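Local coordinates for putative uncharacterized protein PH0594 (PDB 4HXF) that probably cleaves peptides as an acylaminoacyl peptidase of the prolyl oligopeptidase family, a serine protease that assembles into a self-compartmentalizing hexamer, at residues Pro194-Tyr199 / Gly504-Lys509; Glu134-Ala139 / Lys170-Ser175; Asn414-Asn419 / Ala426-Glu431; Pro138-Phe141 / Gly145-Asp148. All coordinates share one frame; numbering follows the deposited sequence. Where two conformers were deposited one is given.

Interaction 1 of 4, residues Pro194-Tyr199 / Gly504-Lys509. With Y3A (N-[(benzyloxy)carbonyl]glycyl-N-[(2S,3R)-4-chloro-3-hydroxy-1-phenylbutan-2-yl]glycinamide), chain B.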
# COMPACT_ATOMS: atom_id res chain seq x y z
N PRO A 194 -37.09 -23.96 -18.16
CA PRO A 194 -36.35 -23.96 -19.44
C PRO A 194 -35.87 -25.34 -19.81
O PRO A 194 -35.40 -26.10 -18.97
CB PRO A 194 -35.17 -22.98 -19.20
CG PRO A 194 -35.58 -22.20 -18.00
CD PRO A 194 -36.41 -23.14 -17.15
N ARG A 195 -35.99 -25.67 -21.09
CA ARG A 195 -35.62 -27.00 -21.61
C ARG A 195 -34.16 -27.09 -22.07
O ARG A 195 -33.79 -27.33 -23.26
CB ARG A 195 -36.60 -27.38 -22.70
CG ARG A 195 -38.03 -27.23 -22.38
CD ARG A 195 -38.50 -28.14 -21.24
NE ARG A 195 -38.26 -29.57 -21.39
CZ ARG A 195 -39.11 -30.38 -22.04
NH1 ARG A 195 -40.17 -29.90 -22.66
NH2 ARG A 195 -38.83 -31.68 -22.09
N TYR A 196 -33.27 -26.84 -21.11
CA TYR A 196 -31.86 -26.76 -21.37
C TYR A 196 -31.33 -28.00 -22.01
O TYR A 196 -31.75 -29.05 -21.61
CB TYR A 196 -31.13 -26.61 -20.07
CG TYR A 196 -31.42 -25.35 -19.29
CD1 TYR A 196 -32.07 -25.40 -18.07
CD2 TYR A 196 -31.10 -24.14 -19.82
CE1 TYR A 196 -32.27 -24.23 -17.36
CE2 TYR A 196 -31.34 -22.94 -19.12
CZ TYR A 196 -31.89 -23.01 -17.84
OH TYR A 196 -32.13 -21.80 -17.20
N PHE A 197 -30.55 -27.85 -23.08
CA PHE A 197 -29.87 -28.97 -23.83
C PHE A 197 -30.89 -29.80 -24.60
O PHE A 197 -30.53 -30.80 -25.18
CB PHE A 197 -28.88 -29.83 -23.01
CG PHE A 197 -27.71 -29.07 -22.48
CD1 PHE A 197 -27.78 -28.43 -21.26
CD2 PHE A 197 -26.51 -29.05 -23.19
CE1 PHE A 197 -26.71 -27.72 -20.73
CE2 PHE A 197 -25.42 -28.33 -22.68
CZ PHE A 197 -25.51 -27.68 -21.47
N LYS A 198 -32.14 -29.41 -24.65
CA LYS A 198 -33.21 -30.15 -25.28
C LYS A 198 -34.02 -29.39 -26.32
O LYS A 198 -34.08 -29.87 -27.51
CB LYS A 198 -34.16 -30.86 -24.32
CG LYS A 198 -35.36 -31.54 -25.06
CD LYS A 198 -35.13 -32.96 -25.49
CE LYS A 198 -35.14 -33.91 -24.30
NZ LYS A 198 -36.31 -34.54 -23.64
N TYR A 199 -34.59 -28.23 -25.95
CA TYR A 199 -35.28 -27.42 -26.91
C TYR A 199 -34.89 -25.97 -26.89
O TYR A 199 -34.70 -25.42 -25.84
CB TYR A 199 -36.77 -27.50 -26.69
CG TYR A 199 -37.35 -28.91 -26.83
CD1 TYR A 199 -37.99 -29.50 -25.79
CD2 TYR A 199 -37.31 -29.61 -28.05
CE1 TYR A 199 -38.50 -30.82 -25.87
CE2 TYR A 199 -37.90 -30.91 -28.14
CZ TYR A 199 -38.52 -31.49 -27.04
OH TYR A 199 -39.09 -32.81 -27.03
N GLY A 504 -29.68 -31.66 -12.95
CA GLY A 504 -30.44 -32.78 -12.54
C GLY A 504 -31.88 -32.82 -12.85
O GLY A 504 -32.41 -33.89 -13.07
N LEU A 505 -32.54 -31.66 -12.89
CA LEU A 505 -34.00 -31.65 -13.01
C LEU A 505 -34.42 -32.33 -14.33
O LEU A 505 -35.50 -32.96 -14.35
CB LEU A 505 -34.60 -30.24 -12.91
CG LEU A 505 -34.66 -29.56 -11.56
CD1 LEU A 505 -35.26 -28.15 -11.76
CD2 LEU A 505 -35.39 -30.49 -10.57
N TRP A 506 -33.59 -32.18 -15.37
CA TRP A 506 -33.91 -32.82 -16.65
C TRP A 506 -33.02 -33.98 -16.92
O TRP A 506 -33.53 -35.00 -17.38
CB TRP A 506 -33.87 -31.74 -17.74
CG TRP A 506 -32.63 -30.94 -17.75
CD1 TRP A 506 -32.38 -29.77 -17.08
CD2 TRP A 506 -31.47 -31.23 -18.49
NE1 TRP A 506 -31.10 -29.34 -17.36
CE2 TRP A 506 -30.52 -30.14 -18.19
CE3 TRP A 506 -31.09 -32.27 -19.38
CZ2 TRP A 506 -29.30 -30.12 -18.71
CZ3 TRP A 506 -29.82 -32.22 -19.90
CH2 TRP A 506 -28.94 -31.18 -19.55
N PHE A 507 -31.73 -33.94 -16.61
CA PHE A 507 -30.87 -35.02 -17.00
C PHE A 507 -31.08 -36.30 -16.17
O PHE A 507 -31.08 -37.37 -16.77
CB PHE A 507 -29.42 -34.64 -16.98
CG PHE A 507 -28.51 -35.57 -17.79
CD1 PHE A 507 -28.84 -35.91 -19.14
CD2 PHE A 507 -27.43 -36.14 -17.22
CE1 PHE A 507 -28.02 -36.79 -19.84
CE2 PHE A 507 -26.58 -36.99 -17.92
CZ PHE A 507 -26.88 -37.32 -19.24
N ASP A 508 -31.30 -36.20 -14.87
CA ASP A 508 -31.55 -37.40 -14.10
C ASP A 508 -32.85 -38.07 -14.54
O ASP A 508 -32.97 -39.30 -14.49
CB ASP A 508 -31.61 -37.12 -12.56
CG ASP A 508 -30.27 -37.00 -11.90
OD1 ASP A 508 -29.52 -36.14 -12.23
OD2 ASP A 508 -30.12 -37.77 -10.97
N LYS A 509 -33.84 -37.28 -14.92
CA LYS A 509 -35.14 -37.86 -15.44
C LYS A 509 -34.87 -38.83 -16.60
O LYS A 509 -35.56 -39.87 -16.74
CB LYS A 509 -36.19 -36.82 -15.79
CG LYS A 509 -36.81 -36.18 -14.53
CD LYS A 509 -37.97 -35.28 -14.87
CE LYS A 509 -38.52 -34.54 -13.65
NZ LYS A 509 -39.51 -33.49 -14.01
N3 Y3A B . -22.22 -34.12 -19.32
CA3 Y3A B . -22.76 -35.16 -18.43
C3 Y3A B . -22.13 -34.89 -17.06
O3 Y3A B . -21.64 -33.85 -16.67
C4 Y3A B . -19.72 -36.31 -15.12
O4 Y3A B . -19.60 -37.53 -15.76
CA4 Y3A B . -21.21 -36.04 -14.94
N4 Y3A B . -21.82 -36.19 -16.28
CB4 Y3A B . -22.00 -37.11 -14.14
CG4 Y3A B . -23.46 -36.80 -14.00
CD1 Y3A B . -23.98 -35.70 -13.31
CD2 Y3A B . -24.38 -37.70 -14.52
CE1 Y3A B . -25.34 -35.46 -13.18
CE2 Y3A B . -25.75 -37.47 -14.41
CZ4 Y3A B . -26.21 -36.36 -13.78
C15 Y3A B . -18.84 -35.07 -15.51
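Trp506, on the helix of the hydrolase domain that begins at Gly504, meets the backbone of Tyr196 and the ring of Phe197, in a propeller loop between strands 182-188 and 200-206. Along the helix it is Trp506 that meets the loop. With CG set between its own backbone N and carbonyl carbon (chi1 52°), the indole projects from the helix to the loop. The carbonyl oxygen of Tyr196 sits over the centre of one indole face, 3.8 Å from Trp506 CE2, while CB of Phe507 lies over the opposite face. Tyr196 CB reaches Trp506 NE1 at 3.8 Å, and its phenol leads away to a hydrogen bond with Val137. Phe197 brings its CD1 to 3.4 Å from Trp506 CZ2; the two six-membered rings meet rim to rim, their planes 25° apart, without either covering the other. Phe507, the next residue, turns from the loop to the inhibitor Y3A, whose phenyl CE2 lies 3.5 Å from Phe507 CD2 at the edge of the ring. Asp508 follows, with OD1 3.7 Å from Y3A CZ4 and hydrogen-bonded to Ser497. One helix thus carries a propeller contact and part of the inhibitor pocket on adjacent residues. No hydrogen bond crosses between loop and helix, so this part of the domain interface rests on van der Waals and aromatic contacts.

Interaction 2 of 4, residues Glu134-Ala139 / Lys170-Ser175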
# COMPACT_ATOMS: atom_id res chain seq x y z
N GLU A 134 -32.82 -16.08 -6.32
CA GLU A 134 -33.17 -16.88 -7.53
C GLU A 134 -34.70 -17.05 -7.56
O GLU A 134 -35.38 -17.50 -6.60
CB GLU A 134 -32.43 -18.18 -7.59
CG GLU A 134 -32.62 -19.02 -8.84
CD GLU A 134 -32.10 -18.26 -10.05
OE1 GLU A 134 -33.01 -17.91 -10.88
OE2 GLU A 134 -30.88 -17.90 -10.16
N ASP A 135 -35.25 -16.91 -8.79
CA ASP A 135 -36.65 -17.19 -9.04
C ASP A 135 -36.85 -17.98 -10.36
O ASP A 135 -38.01 -18.23 -10.75
CB ASP A 135 -37.49 -15.88 -9.14
CG ASP A 135 -37.15 -15.06 -10.38
OD1 ASP A 135 -36.30 -15.43 -11.18
OD2 ASP A 135 -37.77 -13.99 -10.55
N ASP A 136 -35.75 -18.46 -10.92
CA ASP A 136 -35.75 -19.36 -12.11
C ASP A 136 -35.01 -20.68 -11.76
O ASP A 136 -34.77 -20.94 -10.55
CB ASP A 136 -35.22 -18.63 -13.33
CG ASP A 136 -35.64 -19.34 -14.64
OD1 ASP A 136 -36.30 -20.36 -14.66
OD2 ASP A 136 -35.41 -18.67 -15.58
N VAL A 137 -34.63 -21.52 -12.76
CA VAL A 137 -33.93 -22.76 -12.44
C VAL A 137 -32.89 -22.91 -13.51
O VAL A 137 -33.06 -22.40 -14.61
CB VAL A 137 -34.80 -24.07 -12.39
CG1 VAL A 137 -35.71 -24.07 -11.21
CG2 VAL A 137 -35.52 -24.30 -13.72
N PRO A 138 -31.78 -23.56 -13.19
CA PRO A 138 -31.38 -23.97 -11.87
C PRO A 138 -30.77 -22.78 -11.15
O PRO A 138 -30.61 -21.67 -11.75
CB PRO A 138 -30.35 -25.06 -12.22
CG PRO A 138 -29.62 -24.53 -13.36
CD PRO A 138 -30.72 -23.84 -14.19
N ALA A 139 -30.42 -22.89 -9.87
CA ALA A 139 -29.81 -21.79 -9.15
C ALA A 139 -28.33 -21.60 -9.34
O ALA A 139 -27.73 -20.59 -8.99
CB ALA A 139 -30.09 -22.00 -7.65
N LYS A 170 -31.28 -11.52 -23.35
CA LYS A 170 -32.10 -12.71 -23.50
C LYS A 170 -32.03 -13.53 -22.24
O LYS A 170 -31.22 -13.25 -21.36
CB LYS A 170 -31.57 -13.56 -24.67
CG LYS A 170 -31.88 -12.94 -26.00
CD LYS A 170 -33.38 -12.88 -26.39
CE LYS A 170 -33.59 -12.44 -27.82
NZ LYS A 170 -35.06 -12.19 -27.97
N PRO A 171 -32.92 -14.54 -22.12
CA PRO A 171 -32.75 -15.47 -21.00
C PRO A 171 -31.40 -16.12 -20.85
O PRO A 171 -30.59 -16.10 -21.83
CB PRO A 171 -33.84 -16.54 -21.32
CG PRO A 171 -34.83 -15.80 -22.13
CD PRO A 171 -34.01 -14.91 -23.04
N ARG A 172 -31.03 -16.56 -19.61
CA ARG A 172 -29.76 -17.22 -19.34
C ARG A 172 -29.59 -18.40 -20.35
O ARG A 172 -30.61 -19.01 -20.80
CB ARG A 172 -29.59 -17.74 -17.81
CG ARG A 172 -30.46 -18.83 -17.43
CD ARG A 172 -30.23 -19.12 -15.90
NE ARG A 172 -30.86 -18.06 -15.22
CZ ARG A 172 -31.26 -18.14 -13.95
NH1 ARG A 172 -31.04 -19.23 -13.32
NH2 ARG A 172 -31.89 -17.18 -13.38
N PHE A 173 -28.35 -18.67 -20.67
CA PHE A 173 -27.93 -19.75 -21.55
C PHE A 173 -28.40 -19.55 -22.98
O PHE A 173 -28.54 -20.52 -23.70
CB PHE A 173 -28.46 -21.06 -20.92
CG PHE A 173 -27.45 -21.89 -20.26
CD1 PHE A 173 -27.18 -23.15 -20.72
CD2 PHE A 173 -26.74 -21.39 -19.23
CE1 PHE A 173 -26.20 -23.91 -20.10
CE2 PHE A 173 -25.80 -22.17 -18.57
CZ PHE A 173 -25.59 -23.42 -19.00
N SER A 174 -28.51 -18.30 -23.45
CA SER A 174 -28.71 -17.99 -24.83
C SER A 174 -27.39 -17.82 -25.52
O SER A 174 -26.31 -17.58 -24.91
CB SER A 174 -29.61 -16.78 -25.02
OG SER A 174 -30.94 -16.98 -24.45
N SER A 175 -27.39 -18.00 -26.82
CA SER A 175 -26.18 -17.83 -27.61
C SER A 175 -26.50 -17.04 -28.90
O SER A 175 -27.65 -16.88 -29.30
CB SER A 175 -25.48 -19.16 -27.92
OG SER A 175 -26.30 -19.90 -28.71
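A buried salt bridge ties the loop after strand 131-134 to the type II beta turn Pro171-Ser174, the link in the propeller between the outermost strand of one four-stranded sheet, 163-171, and the first strand of the next, 175-179. Arg172, within the turn, supplies the positive charge. A bend at chi3 (74°) brings its guanidinium to Glu134. NH2 of Arg172 donates to Glu134 OE1 over 2.8 Å, nearly straight at 161°. The acceptor lies close to the guanidinium plane, but the donor approaches the syn side of the oxygen with carboxylate and guanidinium planes turned 71° apart, so this is a single-point bridge rather than a flat bidentate pair. The same OE1 accepts from Asp136 N at 2.8 Å through its anti lone pair; two N-H donors thus grip OE1, one from the loop backbone and one from Arg172. Asp136 lays its CB over one guanidinium face, 3.6 Å from Arg172 NH2, while its OD2 forms a salt bridge with Arg190. Beyond the cis peptide before it, Pro138 places its O 2.9 Å from Arg172 NH1 at the guanidinium edge, at an angle too poor for a hydrogen bond. This loop also lies against a second subunit, where His559 of that subunit bonds to Ala139 N. Within the Arg172 turn, Ser174 OG donates to Pro171 O at 2.8 Å, approaching from above the carbonyl plane.

Interaction 3 of 4, residues Asn414-Asn419 / Ala426-Glu431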
# COMPACT_ATOMS: atom_id res chain seq x y z
N ASN A 414 -14.85 -48.97 -23.08
CA ASN A 414 -16.03 -48.14 -23.37
C ASN A 414 -17.30 -49.00 -23.19
O ASN A 414 -17.71 -49.74 -24.11
CB ASN A 414 -15.94 -47.58 -24.79
CG ASN A 414 -15.06 -46.35 -24.90
OD1 ASN A 414 -14.99 -45.56 -23.94
ND2 ASN A 414 -14.40 -46.13 -26.08
N PRO A 415 -17.91 -48.94 -22.01
CA PRO A 415 -19.10 -49.81 -21.81
C PRO A 415 -20.26 -49.23 -22.59
O PRO A 415 -20.21 -48.05 -23.06
CB PRO A 415 -19.39 -49.67 -20.31
CG PRO A 415 -18.73 -48.42 -19.93
CD PRO A 415 -17.52 -48.16 -20.81
N ARG A 416 -21.34 -49.97 -22.74
CA ARG A 416 -22.55 -49.37 -23.27
C ARG A 416 -22.97 -48.16 -22.44
O ARG A 416 -22.70 -48.01 -21.25
CB ARG A 416 -23.69 -50.43 -23.32
CG ARG A 416 -24.34 -50.76 -21.93
CD ARG A 416 -25.13 -52.07 -22.04
NE ARG A 416 -24.20 -53.17 -22.22
CZ ARG A 416 -24.46 -54.31 -22.80
NH1 ARG A 416 -25.70 -54.62 -23.22
NH2 ARG A 416 -23.53 -55.21 -22.94
N GLY A 417 -23.44 -47.19 -23.22
CA GLY A 417 -23.64 -45.84 -22.75
C GLY A 417 -22.58 -44.87 -23.27
O GLY A 417 -22.84 -43.65 -23.29
N SER A 418 -21.38 -45.34 -23.65
CA SER A 418 -20.30 -44.48 -24.09
C SER A 418 -20.65 -43.82 -25.41
O SER A 418 -21.43 -44.39 -26.27
CB SER A 418 -19.05 -45.26 -24.30
OG SER A 418 -18.56 -45.92 -23.11
N ASN A 419 -20.03 -42.69 -25.64
CA ASN A 419 -19.94 -42.13 -27.00
C ASN A 419 -19.02 -42.89 -27.89
O ASN A 419 -18.20 -43.68 -27.43
CB ASN A 419 -19.48 -40.65 -26.93
CG ASN A 419 -20.18 -39.78 -27.98
OD1 ASN A 419 -20.72 -40.28 -28.97
ND2 ASN A 419 -20.24 -38.47 -27.70
N ALA A 426 -25.32 -45.92 -27.10
CA ALA A 426 -25.39 -44.88 -26.06
C ALA A 426 -26.62 -44.90 -25.20
O ALA A 426 -26.58 -44.75 -23.99
CB ALA A 426 -25.23 -43.50 -26.70
N LEU A 427 -27.76 -45.16 -25.82
CA LEU A 427 -29.04 -45.10 -25.11
C LEU A 427 -29.31 -46.31 -24.24
O LEU A 427 -30.19 -46.27 -23.38
CB LEU A 427 -30.17 -44.90 -26.10
CG LEU A 427 -30.07 -43.56 -26.89
CD1 LEU A 427 -31.25 -43.42 -27.84
CD2 LEU A 427 -29.98 -42.29 -25.97
N ARG A 428 -28.53 -47.35 -24.44
CA ARG A 428 -28.73 -48.56 -23.61
C ARG A 428 -28.63 -48.32 -22.10
O ARG A 428 -29.17 -49.15 -21.36
CB ARG A 428 -27.66 -49.66 -23.96
CG ARG A 428 -28.03 -50.38 -25.20
CD ARG A 428 -26.97 -51.31 -25.64
NE ARG A 428 -27.21 -52.15 -26.84
CZ ARG A 428 -27.68 -53.39 -26.81
NH1 ARG A 428 -28.10 -53.98 -25.70
NH2 ARG A 428 -27.75 -54.06 -27.90
N VAL A 429 -27.85 -47.32 -21.67
CA VAL A 429 -27.56 -47.07 -20.26
C VAL A 429 -28.76 -46.44 -19.57
O VAL A 429 -28.83 -46.47 -18.35
CB VAL A 429 -26.24 -46.25 -20.04
CG1 VAL A 429 -26.46 -44.78 -20.51
CG2 VAL A 429 -25.80 -46.34 -18.56
N LEU A 430 -29.67 -45.81 -20.35
CA LEU A 430 -30.74 -44.98 -19.69
C LEU A 430 -31.66 -45.95 -18.85
O LEU A 430 -32.06 -47.04 -19.29
CB LEU A 430 -31.59 -44.25 -20.74
CG LEU A 430 -30.83 -43.26 -21.69
CD1 LEU A 430 -31.88 -42.50 -22.49
CD2 LEU A 430 -29.88 -42.34 -20.95
N GLU A 431 -31.84 -45.54 -17.60
CA GLU A 431 -32.56 -46.28 -16.57
C GLU A 431 -31.84 -47.55 -16.15
O GLU A 431 -32.42 -48.36 -15.44
CB GLU A 431 -34.06 -46.59 -16.94
CG GLU A 431 -34.84 -45.33 -17.31
CD GLU A 431 -36.32 -45.66 -17.49
OE1 GLU A 431 -36.73 -45.69 -18.67
OE2 GLU A 431 -37.03 -46.01 -16.52
O HOH W 1 -28.27 -53.15 -22.76
O HOH W 2 -25.33 -42.42 -22.89
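Arg416 lays its aliphatic chain across that of Arg428, with CG and CD of Arg416 each 4.0 Å from Arg428 CB. Arg416 is bent at chi3 (68°), whereas Arg428 stays extended from CG to NE, and the two stems bring their guanidinium groups together almost perpendicular, with planes 86° apart. NH1 of Arg416 and NH1 of Arg428 are 3.5 Å apart. The closeness of the two cations is probably offset by Asp360, whose two carboxylate oxygens take one arginine each, and by Asp440, which pairs with Arg416. A water accepts from both groups, at the edge of each guanidinium plane, 3.0 Å from Arg416 NH1 and 3.1 Å from Arg428 NH1.

Nearer the backbone, the chains draw together at Gly417. Its CA directs a C-H almost straight at Ala426 O (3.4 Å, 178° at the hydrogen), and the same CA lies against Val429 CB and CG1, each at 3.8 Å. Gly417 holds the third position of the type II turn, where glycine is common. A second water bridges the two carbonyls, donating to Gly417 O and Ala426 O. The Pro415-Ser418 turn is held by Ser418, whose N and OG both bond to Pro415 O, OG in the carbonyl plane on a lone pair at 2.7 Å. The whole forms a compact strand-loop-helix connection of the alpha/beta-hydrolase fold, in which the turn after strand 409-413 is packed against residues 426-429, where helix 423-427 passes into a turn.

Interaction 4 of 4, residues Pro138-Phe141 / Gly145-Asp148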
# COMPACT_ATOMS: atom_id res chain seq x y z
N PRO A 138 -31.78 -23.56 -13.19
CA PRO A 138 -31.38 -23.97 -11.87
C PRO A 138 -30.77 -22.78 -11.15
O PRO A 138 -30.61 -21.67 -11.75
CB PRO A 138 -30.35 -25.06 -12.22
CG PRO A 138 -29.62 -24.53 -13.36
CD PRO A 138 -30.72 -23.84 -14.19
N ALA A 139 -30.42 -22.89 -9.87
CA ALA A 139 -29.81 -21.79 -9.15
C ALA A 139 -28.33 -21.60 -9.34
O ALA A 139 -27.73 -20.59 -8.99
CB ALA A 139 -30.09 -22.00 -7.65
N TRP A 140 -27.71 -22.60 -9.95
CA TRP A 140 -26.25 -22.61 -10.20
C TRP A 140 -25.88 -23.47 -11.36
O TRP A 140 -26.70 -24.25 -11.89
CB TRP A 140 -25.55 -23.03 -8.88
CG TRP A 140 -25.86 -24.44 -8.35
CD1 TRP A 140 -26.55 -25.43 -8.93
CD2 TRP A 140 -25.43 -24.89 -7.04
NE1 TRP A 140 -26.64 -26.55 -8.05
CE2 TRP A 140 -25.92 -26.26 -6.87
CE3 TRP A 140 -24.69 -24.30 -6.01
CZ2 TRP A 140 -25.65 -26.99 -5.70
CZ3 TRP A 140 -24.46 -25.01 -4.85
CH2 TRP A 140 -24.90 -26.34 -4.73
N PHE A 141 -24.69 -23.28 -11.89
CA PHE A 141 -24.20 -24.08 -12.98
C PHE A 141 -22.72 -24.29 -12.84
O PHE A 141 -21.98 -23.38 -12.56
CB PHE A 141 -24.57 -23.51 -14.35
CG PHE A 141 -24.66 -24.55 -15.45
CD1 PHE A 141 -25.85 -25.14 -15.70
CD2 PHE A 141 -23.56 -24.94 -16.23
CE1 PHE A 141 -26.00 -26.15 -16.60
CE2 PHE A 141 -23.69 -25.93 -17.18
CZ PHE A 141 -24.90 -26.50 -17.41
N GLY A 145 -21.01 -20.67 -11.56
CA GLY A 145 -21.32 -20.20 -10.24
C GLY A 145 -22.84 -20.17 -9.96
O GLY A 145 -23.67 -20.79 -10.71
N PHE A 146 -23.25 -19.41 -8.98
CA PHE A 146 -24.69 -19.15 -8.75
C PHE A 146 -25.17 -18.21 -9.85
O PHE A 146 -24.53 -17.17 -10.13
CB PHE A 146 -25.00 -18.56 -7.38
CG PHE A 146 -24.82 -19.51 -6.27
CD1 PHE A 146 -23.58 -19.68 -5.64
CD2 PHE A 146 -25.87 -20.33 -5.88
CE1 PHE A 146 -23.41 -20.55 -4.57
CE2 PHE A 146 -25.70 -21.25 -4.84
CZ PHE A 146 -24.47 -21.32 -4.14
N PHE A 147 -26.33 -18.54 -10.46
CA PHE A 147 -26.80 -17.64 -11.48
C PHE A 147 -27.24 -16.28 -11.02
O PHE A 147 -27.10 -15.31 -11.77
CB PHE A 147 -27.96 -18.33 -12.27
CG PHE A 147 -27.48 -19.29 -13.35
CD1 PHE A 147 -27.99 -20.60 -13.47
CD2 PHE A 147 -26.64 -18.84 -14.33
CE1 PHE A 147 -27.62 -21.39 -14.50
CE2 PHE A 147 -26.26 -19.64 -15.42
CZ PHE A 147 -26.79 -20.92 -15.52
N ASP A 148 -27.84 -16.18 -9.85
CA ASP A 148 -28.21 -14.88 -9.34
C ASP A 148 -29.05 -14.04 -10.33
O ASP A 148 -28.72 -12.89 -10.55
CB ASP A 148 -26.93 -14.19 -8.89
CG ASP A 148 -27.18 -13.04 -7.89
OD1 ASP A 148 -28.24 -12.96 -7.23
OD2 ASP A 148 -26.27 -12.21 -7.98
O HOH W 3 -28.97 -18.24 -8.37
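Trp140 tucks its CG into the position flanked by both backbone N and carbonyl carbon (chi1 63°), Phe146 holds its CG opposite the carbonyl carbon (chi1 -71°), and the two side chains rise side by side from one face of a short beta hairpin. Trp140 CE3 comes to 3.4 Å from Phe146 CE2, and the rings meet obliquely, their planes 42° apart. These residues form the antiparallel non-hydrogen-bonded pair; Phe141 and Gly145 form the adjacent hydrogen-bonded pair, joined by Phe141 N to Gly145 O at 2.9 Å and Gly145 N to Phe141 O at 3.0 Å. At the other end Phe147 N donates to Ala139 O at 2.9 Å, from above the carbonyl plane. That oxygen also accepts from a water, which in turn receives the N-H of Asp148, so the water links Ala139 O to Asp148 N beside the direct bond. On the face away from Trp140, the Phe147 ring directs CZ to Phe141 CB at 3.6 Å and places CD1 3.3 Å from Pro138 O, which lies at the ring edge. The indole has partners outside the hairpin: NE1 bonds to Phe500 O and its ring stacks on Tyr547, both in the hydrolase domain, while Leu555 of a second subunit also packs on Trp140. Backbone bonds thus set the hairpin's register, and apolar contacts line both faces: Trp140 with Phe146 on one, Phe147 with Phe141 CB and Pro138 on the other.

How the interactions relate
From the N terminus, residues 134-141 come first and serve two contacts. Interactions 2 and 4 start from this same stretch, one reaching on to 170-175 and the other closing the short hairpin 140-146; the two share Pro138 and Ala139, and Phe147 packs on Arg172 and Phe173. Interaction 1 opens later, at 194-199, and spans about 300 residues to join propeller and hydrolase domain. Its Tyr196 touches both earlier contacts through Val137 and Pro138, making interactions 1, 2 and 4 one continuous cluster that also reaches a second subunit. Interaction 3 is nested inside the loop of interaction 1, but stands apart within the hydrolase domain, its nearest atoms about 6 Å from those of interaction 1.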